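Local coordinates for SA0254 protein (Staphylococcus aureus subsp. aureus, PDB 2OOI), which is of unknown function but carries a UTRA domain, the fold with which GntR-family transcription regulators of the HutC type typically sense small-molecule effectors, at residues B[121-132]-B[144-152]. Numbering follows the deposited sequence.
Sequences LSTGEPCLRYHQ and SSDIVFHYR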
loop_
_atom_site.group_PDB
_atom_site.type_symbol
_atom_site.label_atom_id
_atom_site.label_comp_id
_atom_site.label_asym_id
_atom_site.label_seq_id
_atom_site.Cartn_x
_atom_site.Cartn_y
_atom_site.Cartn_z
ATOM N N LEU B 121 3.104 -13.368 -16.677
ATOM C CA LEU B 121 3.639 -12.064 -17.061
ATOM C C LEU B 121 5.072 -12.313 -17.533
ATOM O O LEU B 121 5.517 -13.459 -17.552
ATOM C CB LEU B 121 3.609 -11.110 -15.855
ATOM C CG LEU B 121 2.195 -10.617 -15.462
ATOM C CD1 LEU B 121 2.094 -9.930 -14.074
ATOM C CD2 LEU B 121 1.636 -9.704 -16.571
ATOM N N SER B 122 5.811 -11.250 -17.866
ATOM C CA SER B 122 7.213 -11.396 -18.324
ATOM C C SER B 122 8.234 -11.056 -17.236
ATOM O O SER B 122 8.023 -10.096 -16.474
ATOM C CB SER B 122 7.469 -10.469 -19.505
ATOM O OG SER B 122 6.412 -10.549 -20.436
ATOM N N THR B 123 9.352 -11.795 -17.210
ATOM C CA THR B 123 10.505 -11.432 -16.377
ATOM C C THR B 123 10.752 -9.925 -16.396
ATOM O O THR B 123 10.858 -9.320 -17.471
ATOM C CB THR B 123 11.823 -12.117 -16.839
ATOM O OG1 THR B 123 11.671 -13.542 -16.791
ATOM C CG2 THR B 123 13.013 -11.723 -15.931
ATOM N N GLY B 124 10.835 -9.327 -15.211
ATOM C CA GLY B 124 11.171 -7.911 -15.106
ATOM C C GLY B 124 9.990 -6.959 -15.085
ATOM O O GLY B 124 10.140 -5.797 -14.753
ATOM N N GLU B 125 8.808 -7.438 -15.445
ATOM C CA GLU B 125 7.621 -6.602 -15.343
ATOM C C GLU B 125 7.285 -6.333 -13.879
ATOM O O GLU B 125 7.620 -7.138 -13.006
ATOM C CB GLU B 125 6.437 -7.257 -16.047
ATOM C CG GLU B 125 6.464 -7.074 -17.539
ATOM C CD GLU B 125 5.206 -7.533 -18.181
ATOM O OE1 GLU B 125 4.808 -8.703 -17.944
ATOM O OE2 GLU B 125 4.625 -6.711 -18.923
ATOM N N PRO B 126 6.607 -5.219 -13.606
ATOM C CA PRO B 126 6.424 -4.774 -12.237
ATOM C C PRO B 126 5.594 -5.710 -11.346
ATOM O O PRO B 126 4.762 -6.491 -11.840
ATOM C CB PRO B 126 5.681 -3.439 -12.394
ATOM C CG PRO B 126 5.844 -3.039 -13.825
ATOM C CD PRO B 126 5.962 -4.327 -14.571
ATOM N N CYS B 127 5.831 -5.623 -10.035
ATOM C CA CYS B 127 4.993 -6.313 -9.036
ATOM C C CYS B 127 4.946 -5.485 -7.757
ATOM O O CYS B 127 5.645 -4.480 -7.656
ATOM C CB CYS B 127 5.558 -7.703 -8.728
ATOM S SG CYS B 127 7.315 -7.672 -8.204
ATOM N N LEU B 128 4.110 -5.903 -6.806
ATOM C CA LEU B 128 4.165 -5.439 -5.421
ATOM C C LEU B 128 4.685 -6.586 -4.585
ATOM O O LEU B 128 4.127 -7.687 -4.634
ATOM C CB LEU B 128 2.767 -5.044 -4.905
ATOM C CG LEU B 128 2.713 -4.205 -3.612
ATOM C CD1 LEU B 128 3.327 -2.841 -3.863
ATOM C CD2 LEU B 128 1.300 -4.025 -3.075
ATOM N N ARG B 129 5.756 -6.347 -3.840
ATOM C CA ARG B 129 6.264 -7.306 -2.845
ATOM C C ARG B 129 5.749 -6.809 -1.495
ATOM O O ARG B 129 6.064 -5.699 -1.069
ATOM C CB ARG B 129 7.792 -7.425 -2.837
ATOM C CG ARG B 129 8.459 -7.147 -4.153
ATOM C CD ARG B 129 9.845 -7.754 -4.309
ATOM N NE ARG B 129 9.635 -9.138 -4.709
ATOM C CZ ARG B 129 9.957 -9.702 -5.876
ATOM N NH1 ARG B 129 10.619 -9.094 -6.850
ATOM N NH2 ARG B 129 9.615 -10.942 -6.051
ATOM N N TYR B 130 4.943 -7.636 -0.849
ATOM C CA TYR B 130 4.182 -7.280 0.334
ATOM C C TYR B 130 4.528 -8.303 1.412
ATOM O O TYR B 130 4.623 -9.489 1.126
ATOM C CB TYR B 130 2.728 -7.360 -0.080
ATOM C CG TYR B 130 1.637 -7.141 0.931
ATOM C CD1 TYR B 130 0.882 -5.963 0.930
ATOM C CD2 TYR B 130 1.273 -8.159 1.820
ATOM C CE1 TYR B 130 -0.179 -5.785 1.815
ATOM C CE2 TYR B 130 0.203 -7.997 2.707
ATOM C CZ TYR B 130 -0.511 -6.811 2.697
ATOM O OH TYR B 130 -1.570 -6.668 3.579
ATOM N N HIS B 131 4.804 -7.842 2.626
ATOM C CA HIS B 131 5.172 -8.740 3.727
ATOM C C HIS B 131 4.253 -8.472 4.879
ATOM O O HIS B 131 4.000 -7.330 5.196
ATOM C CB HIS B 131 6.620 -8.562 4.207
ATOM C CG HIS B 131 7.009 -9.554 5.262
ATOM N ND1 HIS B 131 7.646 -10.742 4.967
ATOM C CD2 HIS B 131 6.766 -9.582 6.596
ATOM C CE1 HIS B 131 7.820 -11.435 6.078
ATOM N NE2 HIS B 131 7.286 -10.757 7.078
ATOM N N GLN B 132 3.762 -9.521 5.519
ATOM C CA GLN B 132 2.898 -9.316 6.662
ATOM C C GLN B 132 3.299 -10.239 7.812
ATOM O O GLN B 132 3.506 -11.421 7.596
ATOM C CB GLN B 132 1.441 -9.521 6.252
ATOM C CG GLN B 132 0.440 -9.029 7.301
ATOM C CD GLN B 132 -0.984 -8.824 6.777
ATOM O OE1 GLN B 132 -1.887 -8.495 7.553
ATOM N NE2 GLN B 132 -1.188 -9.007 5.470
ATOM N N SER B 144 4.619 -15.487 9.200
ATOM C CA SER B 144 5.446 -14.599 8.379
ATOM C C SER B 144 5.116 -14.815 6.913
ATOM O O SER B 144 5.427 -15.860 6.370
ATOM C CB SER B 144 6.928 -14.931 8.597
ATOM O OG SER B 144 7.797 -14.090 7.845
ATOM N N SER B 145 4.527 -13.826 6.262
ATOM C CA SER B 145 4.078 -13.985 4.866
ATOM C C SER B 145 4.654 -12.964 3.877
ATOM O O SER B 145 4.644 -11.741 4.113
ATOM C CB SER B 145 2.545 -13.943 4.794
ATOM O OG SER B 145 1.995 -15.193 5.220
ATOM N N ASP B 146 5.172 -13.493 2.775
ATOM C CA ASP B 146 5.544 -12.688 1.632
ATOM C C ASP B 146 4.607 -12.975 0.505
ATOM O O ASP B 146 4.355 -14.139 0.179
ATOM C CB ASP B 146 6.951 -12.995 1.202
ATOM C CG ASP B 146 7.911 -12.409 2.104
ATOM O OD1 ASP B 146 7.787 -11.202 2.374
ATOM O OD2 ASP B 146 8.767 -13.134 2.589
ATOM N N ILE B 147 4.093 -11.910 -0.087
ATOM C CA ILE B 147 3.206 -12.015 -1.219
ATOM C C ILE B 147 3.809 -11.253 -2.377
ATOM O O ILE B 147 4.295 -10.140 -2.190
ATOM C CB ILE B 147 1.864 -11.443 -0.868
ATOM C CG1 ILE B 147 1.353 -12.128 0.405
ATOM C CG2 ILE B 147 0.896 -11.589 -2.030
ATOM C CD1 ILE B 147 -0.093 -11.804 0.756
ATOM N N VAL B 148 3.820 -11.848 -3.570
ATOM C CA VAL B 148 4.126 -11.044 -4.766
ATOM C C VAL B 148 2.871 -10.943 -5.637
ATOM O O VAL B 148 2.311 -11.938 -6.063
ATOM C CB VAL B 148 5.486 -11.441 -5.459
ATOM C CG1 VAL B 148 5.679 -10.668 -6.696
ATOM C CG2 VAL B 148 6.657 -11.344 -4.562
ATOM N N PHE B 149 2.406 -9.707 -5.814
ATOM C CA PHE B 149 1.159 -9.419 -6.507
ATOM C C PHE B 149 1.330 -9.228 -8.010
ATOM O O PHE B 149 2.316 -8.663 -8.493
ATOM C CB PHE B 149 0.521 -8.158 -5.939
ATOM C CG PHE B 149 -0.116 -8.342 -4.584
ATOM C CD1 PHE B 149 0.561 -8.011 -3.433
ATOM C CD2 PHE B 149 -1.410 -8.835 -4.473
ATOM C CE1 PHE B 149 -0.036 -8.181 -2.184
ATOM C CE2 PHE B 149 -2.005 -9.000 -3.240
ATOM C CZ PHE B 149 -1.317 -8.662 -2.094
ATOM N N HIS B 150 0.338 -9.724 -8.739
ATOM C CA HIS B 150 0.159 -9.432 -10.161
ATOM C C HIS B 150 -0.165 -7.948 -10.307
ATOM O O HIS B 150 -1.132 -7.481 -9.728
ATOM C CB HIS B 150 -1.003 -10.278 -10.692
ATOM C CG HIS B 150 -1.172 -10.198 -12.171
ATOM N ND1 HIS B 150 -0.895 -11.259 -13.009
ATOM C CD2 HIS B 150 -1.558 -9.173 -12.968
ATOM C CE1 HIS B 150 -1.120 -10.890 -14.259
ATOM N NE2 HIS B 150 -1.516 -9.625 -14.261
ATOM N N TYR B 151 0.616 -7.202 -11.074
ATOM C CA TYR B 151 0.478 -5.754 -11.042
ATOM C C TYR B 151 -0.780 -5.181 -11.687
ATOM O O TYR B 151 -1.192 -4.078 -11.324
ATOM C CB TYR B 151 1.717 -5.062 -11.578
ATOM C CG TYR B 151 1.778 -4.923 -13.062
ATOM C CD1 TYR B 151 1.501 -3.712 -13.666
ATOM C CD2 TYR B 151 2.138 -5.996 -13.870
ATOM C CE1 TYR B 151 1.555 -3.580 -15.029
ATOM C CE2 TYR B 151 2.210 -5.864 -15.222
ATOM C CZ TYR B 151 1.913 -4.653 -15.798
ATOM O OH TYR B 151 1.977 -4.497 -17.153
ATOM N N ARG B 152 -1.364 -5.896 -12.645
ATOM C CA ARG B 152 -2.617 -5.470 -13.284
ATOM C C ARG B 152 -3.846 -5.887 -12.483
ATOM O O ARG B 152 -4.786 -5.119 -12.354
ATOM C CB ARG B 152 -2.746 -6.018 -14.708
ATOM C CG ARG B 152 -1.755 -5.450 -15.710
ATOM C CD ARG B 152 -1.921 -6.064 -17.142
ATOM N NE ARG B 152 -0.920 -5.491 -18.053
ATOM C CZ ARG B 152 -0.710 -5.826 -19.343
ATOM N NH1 ARG B 152 -1.487 -6.713 -20.001
ATOM N NH2 ARG B 152 0.286 -5.229 -20.011
HETATM O O HOH W 1 3.117 -8.421 -11.204
#
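Backbone hydrogen bonds join strands 126-132 and 144-150 through the antiparallel pairs Y130–I147 and Q132–S145: Y130 N reaches I147 O at 2.9 Å, and I147 N returns to Y130 O. F149 N also bonds L128 O; farther along, a water donates to both P126 O and F149 O, bridging the two segments. Among side chains, H131 ND1 donates to D146 OD1 at 2.6 Å; the oxygen lies close to the imidazole plane, whereas the nitrogen sits above the carboxylate plane, the two planes being 60° apart. On the far side of this imidazole, H131 NE2 bonds E40, which also binds S144 OG. The two segments lie on the hairpin of strands 126-136 and 141-150, inside the six-stranded antiparallel sheet of the UTRA domain, between strands 61-71 and 99-110. Among the rings, F149 turns its edge to the face of Y130, centroids 5.5 Å apart and planes at 84°, with F149 CE1 3.6 Å from Y130 CB. V148 CG1 packs on C127 CB, while its CG2 meets the R129 guanidinium, which is salt-bridged to E115. At the 121-126 end, L121 CD1 sits centrally over the H150 ring, 3.4 Å from its centroid, and P126 CD makes a like CH-pi contact over one Y151 face.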